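Local coordinates for type III CBASS phage resistance system CD-NTase-associated protein Cap8 (Pseudomonas aeruginosa, PDB 6P8P) that is a HORMA domain protein that probably helps regulate the cGAS-like CD-NTase enzyme of a type III CBASS system in immunity against bacteriophages, at residues A[27-32]-A[38-43]. The protein carries 2 engineered substitutions. Numbering follows the deposited sequence.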
ATOM      1  N   LEU A  27      12.082 -13.395  -7.933  1.00 17.95           N
ATOM      2  CA  LEU A  27      12.918 -13.220  -9.112  1.00 19.45           C
ATOM      3  C   LEU A  27      14.169 -12.415  -8.788  1.00 19.28           C
ATOM      4  O   LEU A  27      15.282 -12.757  -9.219  1.00 21.18           O
ATOM      5  CB  LEU A  27      12.124 -12.517 -10.199  1.00 16.67           C
ATOM      6  CG  LEU A  27      12.874 -12.343 -11.519  1.00 29.61           C
ATOM      7  CD1 LEU A  27      12.740 -13.589 -12.384  1.00 27.88           C
ATOM      8  CD2 LEU A  27      12.375 -11.098 -12.245  1.00 35.50           C
ATOM      9  N   LEU A  28      14.013 -11.359  -7.996  1.00 17.58           N
ATOM     10  CA  LEU A  28      15.112 -10.431  -7.770  1.00 14.35           C
ATOM     11  C   LEU A  28      16.041 -10.821  -6.641  1.00 20.79           C
ATOM     12  O   LEU A  28      17.173 -10.331  -6.619  1.00 22.76           O
ATOM     13  CB  LEU A  28      14.566  -9.040  -7.504  1.00 16.06           C
ATOM     14  CG  LEU A  28      13.868  -8.361  -8.668  1.00 18.01           C
ATOM     15  CD1 LEU A  28      13.209  -7.047  -8.234  1.00 19.67           C
ATOM     16  CD2 LEU A  28      14.841  -8.111  -9.808  1.00 23.63           C
ATOM     17  N   THR A  29      15.606 -11.684  -5.717  1.00 19.37           N
ATOM     18  CA  THR A  29      16.423 -12.023  -4.560  1.00 16.83           C
ATOM     19  C   THR A  29      16.901 -13.455  -4.570  1.00 24.75           C
ATOM     20  O   THR A  29      17.890 -13.754  -3.897  1.00 23.31           O
ATOM     21  CB  THR A  29      15.675 -11.771  -3.245  1.00 21.31           C
ATOM     22  OG1 THR A  29      14.506 -12.590  -3.171  1.00 21.81           O
ATOM     23  CG2 THR A  29      15.295 -10.298  -3.120  1.00 19.39           C
ATOM     24  N   GLN A  30      16.217 -14.338  -5.291  1.00 20.47           N
ATOM     25  CA  GLN A  30      16.762 -15.662  -5.626  1.00 22.83           C
ATOM     26  C   GLN A  30      17.062 -16.467  -4.365  1.00 29.16           C
ATOM     27  O   GLN A  30      18.102 -17.105  -4.244  1.00 31.16           O
ATOM     28  CB  GLN A  30      18.007 -15.534  -6.509  1.00 25.55           C
ATOM     29  CG  GLN A  30      17.739 -14.894  -7.870  1.00 22.58           C
ATOM     30  CD  GLN A  30      18.989 -14.601  -8.661  1.00 28.14           C
ATOM     31  OE1 GLN A  30      20.075 -14.425  -8.096  1.00 30.07           O
ATOM     32  NE2 GLN A  30      18.847 -14.531  -9.987  1.00 31.05           N
ATOM     33  N   GLY A  31      16.154 -16.403  -3.403  1.00 29.28           N
ATOM     34  CA  GLY A  31      16.279 -17.177  -2.195  1.00 41.25           C
ATOM     35  C   GLY A  31      17.239 -16.650  -1.158  1.00 36.48           C
ATOM     36  O   GLY A  31      17.473 -17.336  -0.161  1.00 38.95           O
ATOM     37  N   LYS A  32      17.800 -15.463  -1.334  1.00 26.34           N
ATOM     38  CA  LYS A  32      18.777 -14.944  -0.383  1.00 28.94           C
ATOM     39  C   LYS A  32      18.079 -14.143   0.711  1.00 25.06           C
ATOM     40  O   LYS A  32      17.400 -13.158   0.425  1.00 28.85           O
ATOM     41  CB  LYS A  32      19.803 -14.058  -1.075  1.00 35.72           C
ATOM     42  CG  LYS A  32      20.657 -14.771  -2.073  1.00 56.82           C
ATOM     43  CD  LYS A  32      21.707 -13.833  -2.604  1.00 62.89           C
ATOM     44  CE  LYS A  32      22.311 -14.375  -3.881  1.00 62.95           C
ATOM     45  NZ  LYS A  32      22.938 -13.280  -4.656  1.00 69.20           N
ATOM     46  N   SER A  38      14.491  -8.148   2.601  1.00 17.87           N
ATOM     47  CA  SER A  38      13.692  -7.547   3.670  1.00 16.45           C
ATOM     48  C   SER A  38      13.114  -6.211   3.244  1.00 17.66           C
ATOM     49  O   SER A  38      11.958  -5.901   3.563  1.00 19.69           O
ATOM     50  CB  SER A  38      14.542  -7.374   4.934  1.00 20.56           C
ATOM     51  OG  SER A  38      14.822  -8.645   5.513  1.00 29.30           O
ATOM     52  N   GLU A  39      13.908  -5.387   2.552  1.00 17.04           N
ATOM     53  CA  GLU A  39      13.392  -4.094   2.125  1.00 19.59           C
ATOM     54  C   GLU A  39      12.297  -4.252   1.074  1.00 16.72           C
ATOM     55  O   GLU A  39      11.278  -3.556   1.132  1.00 17.88           O
ATOM     56  CB  GLU A  39      14.495  -3.202   1.581  1.00 25.01           C
ATOM     57  CG  GLU A  39      15.309  -2.501   2.662  1.00 38.26           C
ATOM     58  CD  GLU A  39      16.303  -1.478   2.116  1.00 48.77           C
ATOM     59  OE1 GLU A  39      16.026  -0.806   1.101  1.00 30.89           O
ATOM     60  OE2 GLU A  39      17.384  -1.336   2.720  1.00 49.61           O
ATOM     61  N   LEU A  40      12.499  -5.137   0.105  1.00 17.63           N
ATOM     62  CA  LEU A  40      11.457  -5.375  -0.896  1.00 14.23           C
ATOM     63  C   LEU A  40      10.165  -5.868  -0.249  1.00 16.94           C
ATOM     64  O   LEU A  40       9.065  -5.434  -0.622  1.00 18.17           O
ATOM     65  CB  LEU A  40      11.949  -6.372  -1.939  1.00 14.01           C
ATOM     66  CG  LEU A  40      12.711  -5.778  -3.128  1.00 23.37           C
ATOM     67  CD1 LEU A  40      13.959  -5.100  -2.753  1.00 36.20           C
ATOM     68  CD2 LEU A  40      13.018  -6.968  -4.080  1.00 23.40           C
ATOM     69  N   ARG A  41      10.271  -6.762   0.731  1.00 18.58           N
ATOM     70  CA  ARG A  41       9.083  -7.246   1.414  1.00 19.40           C
ATOM     71  C   ARG A  41       8.467  -6.152   2.270  1.00 18.45           C
ATOM     72  O   ARG A  41       7.242  -6.082   2.398  1.00 20.24           O
ATOM     73  CB  ARG A  41       9.420  -8.488   2.251  1.00 17.00           C
ATOM     74  CG  ARG A  41       9.730  -9.731   1.439  1.00 17.97           C
ATOM     75  CD  ARG A  41      10.054 -10.929   2.340  1.00 27.19           C
ATOM     76  NE  ARG A  41      10.228 -12.154   1.571  1.00 36.57           N
ATOM     77  CZ  ARG A  41      10.767 -13.281   2.047  1.00 55.49           C
ATOM     78  NH1 ARG A  41      11.200 -13.340   3.299  1.00 61.31           N
ATOM     79  NH2 ARG A  41      10.886 -14.350   1.270  1.00 32.97           N
ATOM     80  N   ALA A  42       9.284  -5.236   2.781  1.00 17.70           N
ATOM     81  CA  ALA A  42       8.742  -4.176   3.640  1.00 18.87           C
ATOM     82  C   ALA A  42       7.828  -3.204   2.877  1.00 19.10           C
ATOM     83  O   ALA A  42       6.942  -2.583   3.484  1.00 21.14           O
ATOM     84  CB  ALA A  42       9.889  -3.405   4.292  1.00 21.26           C
ATOM     85  N   VAL A  43       8.038  -3.034   1.571  1.00 14.87           N
ATOM     86  CA  VAL A  43       7.253  -2.107   0.765  1.00 16.53           C
ATOM     87  C   VAL A  43       6.094  -2.815   0.063  1.00 14.92           C
ATOM     88  O   VAL A  43       5.504  -2.264  -0.858  1.00 16.32           O
ATOM     89  CB  VAL A  43       8.121  -1.355  -0.251  1.00 19.55           C
ATOM     90  CG1 VAL A  43       9.223  -0.578   0.423  1.00 21.46           C
ATOM     91  CG2 VAL A  43       8.679  -2.339  -1.292  1.00 17.57           C
TER
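Thr29 and Leu40 bring the backbones nearest each other, with their CA atoms 9.1 Å apart, where the C-terminal end of helix 17-29 faces helix 35-42. The two are consecutive helices of the HORMA domain, joined by the loop 30-34, and they meet in one small hydrophobic contact beside the mixed beta sheet. The connection opens with a type I' turn from Thr29 to Lys32, closed by a hydrogen bond from Lys32 N to Thr29 O (3.1 Å). Gln30, with positive phi, is the first residue to leave helical geometry, and Gly31 beside it also has positive phi.

Between the two segments the contact is apolar, with no hydrogen bond, and a single methyl of Leu40 carries it. Its CD2 is received by two neighbours in sequence, lying 4.2 Å from Leu28 CD1. The Leu28 and Leu40 side chains cross at about a right angle and meet through one methyl each. Thr29 approaches differently, its methyl end pointing at that of Leu40.

The threonine is divided between two tasks. With chi1 at 62°, OG1 sits between the backbone N and the carbonyl carbon and is hydrogen-bonded to Val25 O, one turn earlier in the same helix, while CG2 is turned to the second helix. The polar group is thus satisfied within helix 17-29 although the residue is buried.

Both leucines also rest on Met102 of strand 101-106, which joins the helix pair to the sheet; Leu40 further touches Val25 and Trp100. A polar tie accompanies this packing, since Trp21 NE1 is hydrogen-bonded to Leu40 O. The nearest approach of the two segments is Thr29 CG2 to Leu40 CD2, 4.1 Å.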